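Local coordinates for alpha-14 giardin (Giardia lamblia, PDB 3CHJ), which binds calcium, probably binds phospholipids in a calcium-dependent way as an annexin, and may link the lipid bilayer to the underlying axoneme as a calcium-regulated structural element, at residues 186-189 with 190-194; 201-204 with 205-209; 217-220 with 221-224; 237-240 with 241-245. One frame throughout, in Å; residues are numbered along the deposited sequence.

Followed from the N terminus, the four contacts come in series, none enclosing or crossing another, and each joins neighbouring turns of the backbone without closing a loop. Interaction 1 lies on helix 186-195, interaction 2 on helix 198-211, interaction 3 on helix 217-224, and interaction 4 spans the join between helices 227-241 and 243-254. Side chains tie them together in space. Trp189 of interaction 1 reaches Glu224 of interaction 3 beside the calcium ion, and Phe193 packs on Phe201 of interaction 2. His205 and Arg202 of interaction 2 bond to interaction 4 at His237 and Tyr241, while Arg218 of interaction 3 bridges to Asp238.

Interaction 1. Residues 186-189 with 190-194; sequences VSTW and IRIFA
Trp189 and Phe193, one turn apart on helix 186-195, run side by side in the same direction, and their aromatic groups make the close packing of this contact. Phe193 CE1 comes up at the edge of the indole, 3.5 Å from Trp189 CE3, with the six-membered ring and the phenyl plane turned 44° to each other. Both side chains have CG anti to the carbonyl carbon (chi1 -76° in each), which explains why they leave the helix together. Around them the burial continues: Phe225 meets Trp189 edge-to-face, and Phe201 and Phe233 do the same to Phe193. On the adjoining side of the helix Thr188 CG2 lies 3.9 Å from Ile192 CD1.

The Ser187 and Arg191 side is looser and wet. Here one water takes the place of direct side-chain contact: it lies 3.0 Å from Ser187 OG and 2.7 Å from Thr188 OG1, and it accepts from Arg191 NH2 at 2.9 Å. The water sits at the guanidinium edge, in its plane, and the same NH2 also forms a salt bridge with Asp168 of helix 162-177. Four i to i+4 backbone bonds run beneath both sides, among them Phe193 N to Trp189 O at 3.0 Å. The indole NE1 donates to Glu224, a calcium ligand, so Trp189, on the aromatic side of this annexin helix, stands in the second shell of the calcium site.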
# COMPACT_ATOMS: atom_id res chain seq x y z
N VAL A 186 20.00 -8.10 -14.14
CA VAL A 186 19.65 -7.30 -12.95
C VAL A 186 19.26 -5.90 -13.37
O VAL A 186 18.19 -5.39 -13.00
CB VAL A 186 20.81 -7.24 -11.93
CG1 VAL A 186 20.49 -6.28 -10.80
CG2 VAL A 186 21.09 -8.63 -11.36
N SER A 187 20.12 -5.27 -14.17
CA SER A 187 19.88 -3.91 -14.63
C SER A 187 18.57 -3.74 -15.41
O SER A 187 17.89 -2.74 -15.25
CB SER A 187 21.08 -3.39 -15.43
OG SER A 187 21.24 -4.13 -16.63
N THR A 188 18.22 -4.71 -16.25
CA THR A 188 16.97 -4.65 -17.01
C THR A 188 15.75 -4.60 -16.08
O THR A 188 14.85 -3.76 -16.23
CB THR A 188 16.86 -5.88 -17.92
OG1 THR A 188 18.00 -5.91 -18.80
CG2 THR A 188 15.58 -5.87 -18.73
N TRP A 189 15.73 -5.52 -15.13
CA TRP A 189 14.58 -5.60 -14.24
C TRP A 189 14.43 -4.34 -13.40
O TRP A 189 13.32 -3.84 -13.19
CB TRP A 189 14.72 -6.80 -13.32
CG TRP A 189 14.42 -8.14 -13.95
CD1 TRP A 189 15.31 -9.16 -14.16
CD2 TRP A 189 13.15 -8.62 -14.42
NE1 TRP A 189 14.67 -10.25 -14.71
CE2 TRP A 189 13.35 -9.93 -14.92
CE3 TRP A 189 11.86 -8.05 -14.48
CZ2 TRP A 189 12.29 -10.70 -15.44
CZ3 TRP A 189 10.81 -8.80 -15.02
CH2 TRP A 189 11.04 -10.12 -15.50
N ILE A 190 15.55 -3.83 -12.89
CA ILE A 190 15.50 -2.65 -12.03
C ILE A 190 15.14 -1.39 -12.83
O ILE A 190 14.32 -0.61 -12.41
CB ILE A 190 16.81 -2.46 -11.22
CG1 ILE A 190 17.09 -3.71 -10.37
CG2 ILE A 190 16.74 -1.20 -10.35
CD1 ILE A 190 15.99 -4.07 -9.35
N ARG A 191 15.75 -1.23 -14.00
CA ARG A 191 15.46 -0.07 -14.81
C ARG A 191 13.96 0.02 -15.14
O ARG A 191 13.33 1.06 -14.97
CB ARG A 191 16.32 -0.08 -16.09
CG ARG A 191 16.03 1.10 -16.99
CD ARG A 191 16.97 1.21 -18.20
NE ARG A 191 16.87 0.07 -19.12
CZ ARG A 191 17.71 -0.96 -19.14
NH1 ARG A 191 18.73 -1.00 -18.30
NH2 ARG A 191 17.53 -1.94 -20.01
N ILE A 192 13.39 -1.10 -15.58
CA ILE A 192 11.99 -1.08 -15.98
C ILE A 192 11.09 -0.85 -14.76
O ILE A 192 10.26 0.07 -14.73
CB ILE A 192 11.59 -2.37 -16.70
CG1 ILE A 192 12.36 -2.47 -18.04
CG2 ILE A 192 10.09 -2.37 -16.95
CD1 ILE A 192 12.29 -3.86 -18.67
N PHE A 193 11.27 -1.68 -13.74
CA PHE A 193 10.30 -1.66 -12.65
C PHE A 193 10.50 -0.51 -11.68
O PHE A 193 9.51 -0.06 -11.04
CB PHE A 193 10.26 -3.01 -11.93
CG PHE A 193 9.52 -4.07 -12.71
CD1 PHE A 193 10.10 -4.68 -13.84
CD2 PHE A 193 8.22 -4.45 -12.34
CE1 PHE A 193 9.39 -5.63 -14.58
CE2 PHE A 193 7.52 -5.41 -13.08
CZ PHE A 193 8.09 -6.00 -14.17
N ALA A 194 11.72 0.01 -11.59
CA ALA A 194 11.97 1.14 -10.69
C ALA A 194 11.85 2.51 -11.34
O ALA A 194 11.55 3.49 -10.64
CB ALA A 194 13.33 1.03 -10.01
O HOH W 1 19.68 -3.78 -19.21

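Interaction 2. Residues 201-204 with 205-209; sequences FRQL and HKMYS
Met207 folds back over Gln203, one turn earlier on helix 198-211, and can be followed atom by atom. Its CB starts 3.4 Å from Gln203 O, the carbonyl that also accepts the Met207 backbone N-H at 2.8 Å. CG comes closer still, 3.2 Å from that same oxygen, because chi1 of -69° sets CG beside the backbone N and turns the chain back along the helix. SD then lies across the Gln203 side chain, 3.7 Å from its CG and 3.8 Å from its NE2. The bend about the CG-SD bond (chi3 59°) swings the methyl CE off the amide. Gln203 itself is extended, and its NE2 is hydrogen-bonded to Thr162, which anchors the group that the sulfur rests against.

On another side of the helix Arg202 and Lys206 run alongside each other, pointing the same way, and Arg202 NH2 comes within 4.1 Å of Lys206 NZ. Neither charge is left to face the other alone: Arg202 NH1 bonds to Tyr241 O, its guanidinium makes a cation-pi contact with the Tyr241 ring, and Lys206 NZ reaches Tyr241 OH. His205 adds a ring stack on the same tyrosine and a hydrogen bond to His237. Two neighbouring positive groups are thus gathered round one tyrosine, whose carbonyl, ring and hydroxyl probably offset part of their mutual repulsion, while the methionine and glutamine contact stays essentially a van der Waals one.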
# COMPACT_ATOMS: atom_id res chain seq x y z
N PHE A 201 5.11 2.08 -18.63
CA PHE A 201 4.98 0.70 -18.17
C PHE A 201 3.74 0.03 -18.78
O PHE A 201 3.79 -1.15 -19.21
CB PHE A 201 4.97 0.61 -16.64
CG PHE A 201 5.11 -0.79 -16.15
CD1 PHE A 201 6.36 -1.37 -16.03
CD2 PHE A 201 3.96 -1.56 -15.90
CE1 PHE A 201 6.49 -2.70 -15.58
CE2 PHE A 201 4.08 -2.89 -15.48
CZ PHE A 201 5.35 -3.46 -15.32
N ARG A 202 2.64 0.78 -18.82
CA ARG A 202 1.41 0.28 -19.44
C ARG A 202 1.67 -0.03 -20.92
O ARG A 202 1.29 -1.10 -21.40
CB ARG A 202 0.25 1.24 -19.25
CG ARG A 202 -0.29 1.23 -17.81
CD ARG A 202 -1.39 2.25 -17.58
NE ARG A 202 -2.47 2.13 -18.57
CZ ARG A 202 -3.44 1.21 -18.52
NH1 ARG A 202 -3.47 0.30 -17.55
NH2 ARG A 202 -4.38 1.18 -19.46
N GLN A 203 2.39 0.86 -21.59
CA GLN A 203 2.72 0.65 -23.00
C GLN A 203 3.56 -0.62 -23.15
O GLN A 203 3.26 -1.47 -23.99
CB GLN A 203 3.43 1.88 -23.58
CG GLN A 203 3.68 1.85 -25.07
CD GLN A 203 4.36 3.10 -25.59
OE1 GLN A 203 4.26 4.17 -24.99
NE2 GLN A 203 5.09 2.95 -26.70
N LEU A 204 4.61 -0.75 -22.34
CA LEU A 204 5.48 -1.93 -22.38
C LEU A 204 4.69 -3.24 -22.15
O LEU A 204 4.92 -4.24 -22.82
CB LEU A 204 6.62 -1.80 -21.35
CG LEU A 204 7.69 -2.89 -21.47
CD1 LEU A 204 8.63 -2.63 -22.68
CD2 LEU A 204 8.48 -3.00 -20.16
N HIS A 205 3.79 -3.22 -21.17
CA HIS A 205 2.92 -4.36 -20.89
C HIS A 205 2.16 -4.79 -22.14
O HIS A 205 2.16 -5.98 -22.48
CB HIS A 205 1.97 -4.01 -19.74
CG HIS A 205 0.88 -5.02 -19.49
ND1 HIS A 205 0.79 -5.72 -18.30
CD2 HIS A 205 -0.20 -5.38 -20.23
CE1 HIS A 205 -0.30 -6.49 -18.33
NE2 HIS A 205 -0.90 -6.30 -19.49
N LYS A 206 1.55 -3.82 -22.81
CA LYS A 206 0.76 -4.10 -24.03
C LYS A 206 1.65 -4.51 -25.21
O LYS A 206 1.29 -5.42 -25.97
CB LYS A 206 -0.12 -2.91 -24.39
CG LYS A 206 -1.14 -2.55 -23.33
CD LYS A 206 -1.88 -1.27 -23.67
CE LYS A 206 -2.78 -0.82 -22.53
NZ LYS A 206 -3.98 -1.69 -22.42
N MET A 207 2.80 -3.86 -25.34
CA MET A 207 3.79 -4.23 -26.35
C MET A 207 4.28 -5.66 -26.22
O MET A 207 4.55 -6.32 -27.22
CB MET A 207 4.99 -3.27 -26.33
CG MET A 207 4.67 -1.87 -26.80
SD MET A 207 6.02 -0.71 -26.48
CE MET A 207 7.40 -1.40 -27.38
N TYR A 208 4.43 -6.13 -24.98
CA TYR A 208 4.92 -7.47 -24.72
C TYR A 208 3.90 -8.48 -25.24
O TYR A 208 4.25 -9.40 -25.98
CB TYR A 208 5.20 -7.62 -23.20
CG TYR A 208 5.84 -8.94 -22.84
CD1 TYR A 208 7.22 -9.05 -22.69
CD2 TYR A 208 5.06 -10.08 -22.64
CE1 TYR A 208 7.82 -10.27 -22.35
CE2 TYR A 208 5.63 -11.29 -22.31
CZ TYR A 208 7.02 -11.40 -22.17
OH TYR A 208 7.59 -12.60 -21.83
N SER A 209 2.64 -8.28 -24.88
CA SER A 209 1.56 -9.13 -25.39
C SER A 209 1.49 -9.06 -26.92
O SER A 209 1.29 -10.07 -27.58
CB SER A 209 0.23 -8.72 -24.77
OG SER A 209 -0.77 -9.70 -25.05

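Interaction 3. Residues 217-220 with 221-224; sequences LRAG and VEDE. With CA (calcium ion), chain B.
Glu224, whose backbone N bonds to Gly220 O at 3.0 Å one turn back, grips the calcium ion with both carboxylate oxygens, OE1 and OE2 each 2.5 Å from the metal. The backbone of Ala175, Thr178 and Gly180 and the carboxylate of Glu185 share the site, so a ligand from the last turn of helix 217-224 is combined with others from a separate part of the chain. The side chain leaves the helix with CG anti to the backbone N (chi1 -178°) and then bends at chi2, which carries the carboxylate away from the preceding turn and out to the ion. Behind the first shell, Trp189 NE1 donates to OE2 and probably helps hold the carboxylate in place.

Earlier on the same helix, Arg218 and Glu222 form a salt bridge: Arg218 NH1 lies 3.1 Å from Glu222 OE2. The bond is bent, 136° at the hydrogen, and the nitrogen meets OE2 from above the carboxylate plane; the two flat groups stand 71° apart. OE2 also sits 3.1 Å from Arg218 O, an acceptor like itself, an approach that the guanidinium charge probably makes tolerable. Arg218 has further partners in Asp238, through NE, and in the ring of Phe249. Its positive charge is therefore divided between two carboxylates, which suggests that the bond to Glu222 is the subsidiary one, while at Glu224 the metal and the indole N-H together would steady the negative charge.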
# COMPACT_ATOMS: atom_id res chain seq x y z
N LEU A 217 3.50 -10.24 -19.47
CA LEU A 217 4.69 -9.74 -18.77
C LEU A 217 4.64 -10.16 -17.30
O LEU A 217 5.65 -10.62 -16.75
CB LEU A 217 4.79 -8.22 -18.92
CG LEU A 217 5.86 -7.47 -18.12
CD1 LEU A 217 7.25 -8.00 -18.48
CD2 LEU A 217 5.75 -5.97 -18.42
N ARG A 218 3.47 -10.04 -16.68
CA ARG A 218 3.33 -10.48 -15.28
C ARG A 218 3.57 -11.98 -15.11
O ARG A 218 4.14 -12.39 -14.11
CB ARG A 218 1.98 -10.09 -14.71
CG ARG A 218 1.96 -10.07 -13.15
CD ARG A 218 0.56 -9.79 -12.76
NE ARG A 218 0.31 -9.48 -11.35
CZ ARG A 218 0.10 -10.37 -10.39
NH1 ARG A 218 0.20 -11.68 -10.65
NH2 ARG A 218 -0.19 -9.95 -9.16
N ALA A 219 3.13 -12.80 -16.06
CA ALA A 219 3.44 -14.22 -16.03
C ALA A 219 4.96 -14.47 -16.08
O ALA A 219 5.46 -15.39 -15.45
CB ALA A 219 2.71 -14.95 -17.17
N GLY A 220 5.67 -13.62 -16.85
CA GLY A 220 7.13 -13.67 -16.92
C GLY A 220 7.78 -13.34 -15.59
O GLY A 220 8.78 -13.94 -15.22
N VAL A 221 7.19 -12.40 -14.86
CA VAL A 221 7.66 -12.08 -13.50
C VAL A 221 7.55 -13.31 -12.61
O VAL A 221 8.48 -13.64 -11.86
CB VAL A 221 6.87 -10.90 -12.89
CG1 VAL A 221 7.08 -10.84 -11.37
CG2 VAL A 221 7.29 -9.59 -13.55
N GLU A 222 6.42 -14.02 -12.73
CA GLU A 222 6.18 -15.21 -11.94
C GLU A 222 7.22 -16.28 -12.27
O GLU A 222 7.74 -16.91 -11.38
CB GLU A 222 4.75 -15.74 -12.16
CG GLU A 222 3.67 -14.81 -11.61
CD GLU A 222 2.36 -14.75 -12.42
OE1 GLU A 222 1.91 -15.79 -12.98
OE2 GLU A 222 1.78 -13.63 -12.49
N ASP A 223 7.55 -16.43 -13.56
CA ASP A 223 8.57 -17.40 -13.98
C ASP A 223 9.91 -17.07 -13.34
O ASP A 223 10.61 -17.96 -12.85
CB ASP A 223 8.75 -17.40 -15.50
CG ASP A 223 7.57 -17.97 -16.25
OD1 ASP A 223 6.68 -18.58 -15.62
OD2 ASP A 223 7.53 -17.81 -17.48
N GLU A 224 10.25 -15.79 -13.33
CA GLU A 224 11.61 -15.33 -13.00
C GLU A 224 11.94 -15.33 -11.52
O GLU A 224 13.09 -15.59 -11.13
CB GLU A 224 11.86 -13.93 -13.59
CG GLU A 224 13.28 -13.37 -13.35
CD GLU A 224 14.35 -13.94 -14.30
OE1 GLU A 224 14.31 -15.15 -14.62
OE2 GLU A 224 15.24 -13.18 -14.71
CA CA B . 16.21 -14.87 -16.22

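Interaction 4. Residues 237-240 with 241-245; sequences HDFL and YDPCC
The backbone N of Asp242 reaches Asp238 O at 2.7 Å, where helix 227-241 ends and helix 243-254 begins in this annexin helical bundle. Beside that bond His237 ND1 donates to Asp238 OD1 at 2.9 Å. The histidine bond is moderately straight (157°), with the carboxylate oxygen close to the imidazole plane and approached on its anti side. Asp238 OD1 also takes the salt bridge from Arg218 NE, and His237 NE2 is bonded to His205, so both imidazole nitrogens are bonded, which should fix the ring's rotation.

At the join Asp242 leaves helical geometry and becomes the N-cap of the next helix: its OD1 accepts from Cys244 N at 3.0 Å, the donor lying above the carboxylate plane. Asp242 is thus at once the first residue out of the earlier helix and the cap of the following one, and it alone separates the two.

Packing fills in around these bonds. The His237 and Tyr241 side chains point the same way, and their rings are 21° from parallel but slid apart, centroids 5.9 Å from each other, with little overlap. Across the join, the pyrrolidine of Pro243 lies obliquely against the phenyl of Phe239, with Pro243 CG 4.1 Å from Phe239 CD1. On the backbone side of the same proline, Pro243 CD rests 3.4 Å from Phe239 O.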
# COMPACT_ATOMS: atom_id res chain seq x y z
N HIS A 237 4.51 -4.31 -10.74
CA HIS A 237 3.76 -4.47 -12.00
C HIS A 237 2.33 -3.93 -11.87
O HIS A 237 1.89 -3.10 -12.67
CB HIS A 237 3.69 -5.94 -12.45
CG HIS A 237 2.80 -6.13 -13.64
ND1 HIS A 237 1.43 -6.18 -13.53
CD2 HIS A 237 3.09 -6.24 -14.96
CE1 HIS A 237 0.90 -6.31 -14.74
NE2 HIS A 237 1.89 -6.36 -15.62
N ASP A 238 1.62 -4.41 -10.86
CA ASP A 238 0.22 -4.08 -10.69
C ASP A 238 0.03 -2.60 -10.35
O ASP A 238 -0.90 -1.96 -10.85
CB ASP A 238 -0.36 -4.97 -9.61
CG ASP A 238 -0.51 -6.41 -10.06
OD1 ASP A 238 -0.22 -6.75 -11.24
OD2 ASP A 238 -0.95 -7.24 -9.24
N PHE A 239 0.91 -2.05 -9.51
CA PHE A 239 0.78 -0.64 -9.16
C PHE A 239 0.94 0.26 -10.37
O PHE A 239 0.17 1.19 -10.58
CB PHE A 239 1.78 -0.23 -8.07
CG PHE A 239 1.81 1.26 -7.84
CD1 PHE A 239 0.74 1.89 -7.22
CD2 PHE A 239 2.90 2.02 -8.26
CE1 PHE A 239 0.75 3.30 -7.01
CE2 PHE A 239 2.93 3.42 -8.05
CZ PHE A 239 1.85 4.04 -7.42
N LEU A 240 1.93 -0.04 -11.19
CA LEU A 240 2.17 0.78 -12.39
C LEU A 240 1.02 0.59 -13.36
O LEU A 240 0.52 1.55 -13.93
CB LEU A 240 3.52 0.42 -12.99
CG LEU A 240 4.71 0.82 -12.12
CD1 LEU A 240 6.01 0.16 -12.61
CD2 LEU A 240 4.84 2.35 -12.05
N TYR A 241 0.54 -0.64 -13.49
CA TYR A 241 -0.47 -0.94 -14.50
C TYR A 241 -1.84 -0.46 -14.11
O TYR A 241 -2.52 0.19 -14.90
CB TYR A 241 -0.50 -2.43 -14.84
CG TYR A 241 -1.20 -2.68 -16.14
CD1 TYR A 241 -0.57 -2.37 -17.34
CD2 TYR A 241 -2.48 -3.20 -16.17
CE1 TYR A 241 -1.20 -2.57 -18.56
CE2 TYR A 241 -3.13 -3.40 -17.40
CZ TYR A 241 -2.46 -3.10 -18.58
OH TYR A 241 -3.07 -3.29 -19.81
N ASP A 242 -2.27 -0.79 -12.88
CA ASP A 242 -3.57 -0.35 -12.36
C ASP A 242 -3.57 -0.49 -10.83
O ASP A 242 -3.71 -1.62 -10.34
CB ASP A 242 -4.70 -1.18 -12.92
CG ASP A 242 -6.08 -0.65 -12.54
OD1 ASP A 242 -6.21 0.09 -11.53
OD2 ASP A 242 -7.06 -1.01 -13.23
N PRO A 243 -3.39 0.62 -10.10
CA PRO A 243 -3.39 0.58 -8.63
C PRO A 243 -4.50 -0.24 -7.98
O PRO A 243 -4.25 -0.84 -6.93
CB PRO A 243 -3.49 2.05 -8.23
CG PRO A 243 -2.68 2.74 -9.32
CD PRO A 243 -3.10 2.00 -10.58
N CYS A 244 -5.70 -0.29 -8.57
CA CYS A 244 -6.80 -1.07 -7.98
C CYS A 244 -6.50 -2.57 -7.97
O CYS A 244 -6.85 -3.29 -7.03
CB CYS A 244 -8.14 -0.79 -8.66
SG CYS A 244 -8.74 0.87 -8.32
N CYS A 245 -5.81 -3.02 -9.02
CA CYS A 245 -5.35 -4.40 -9.10
C CYS A 245 -4.27 -4.67 -8.05
O CYS A 245 -4.25 -5.74 -7.44
CB CYS A 245 -4.83 -4.71 -10.48
SG CYS A 245 -6.19 -4.99 -11.65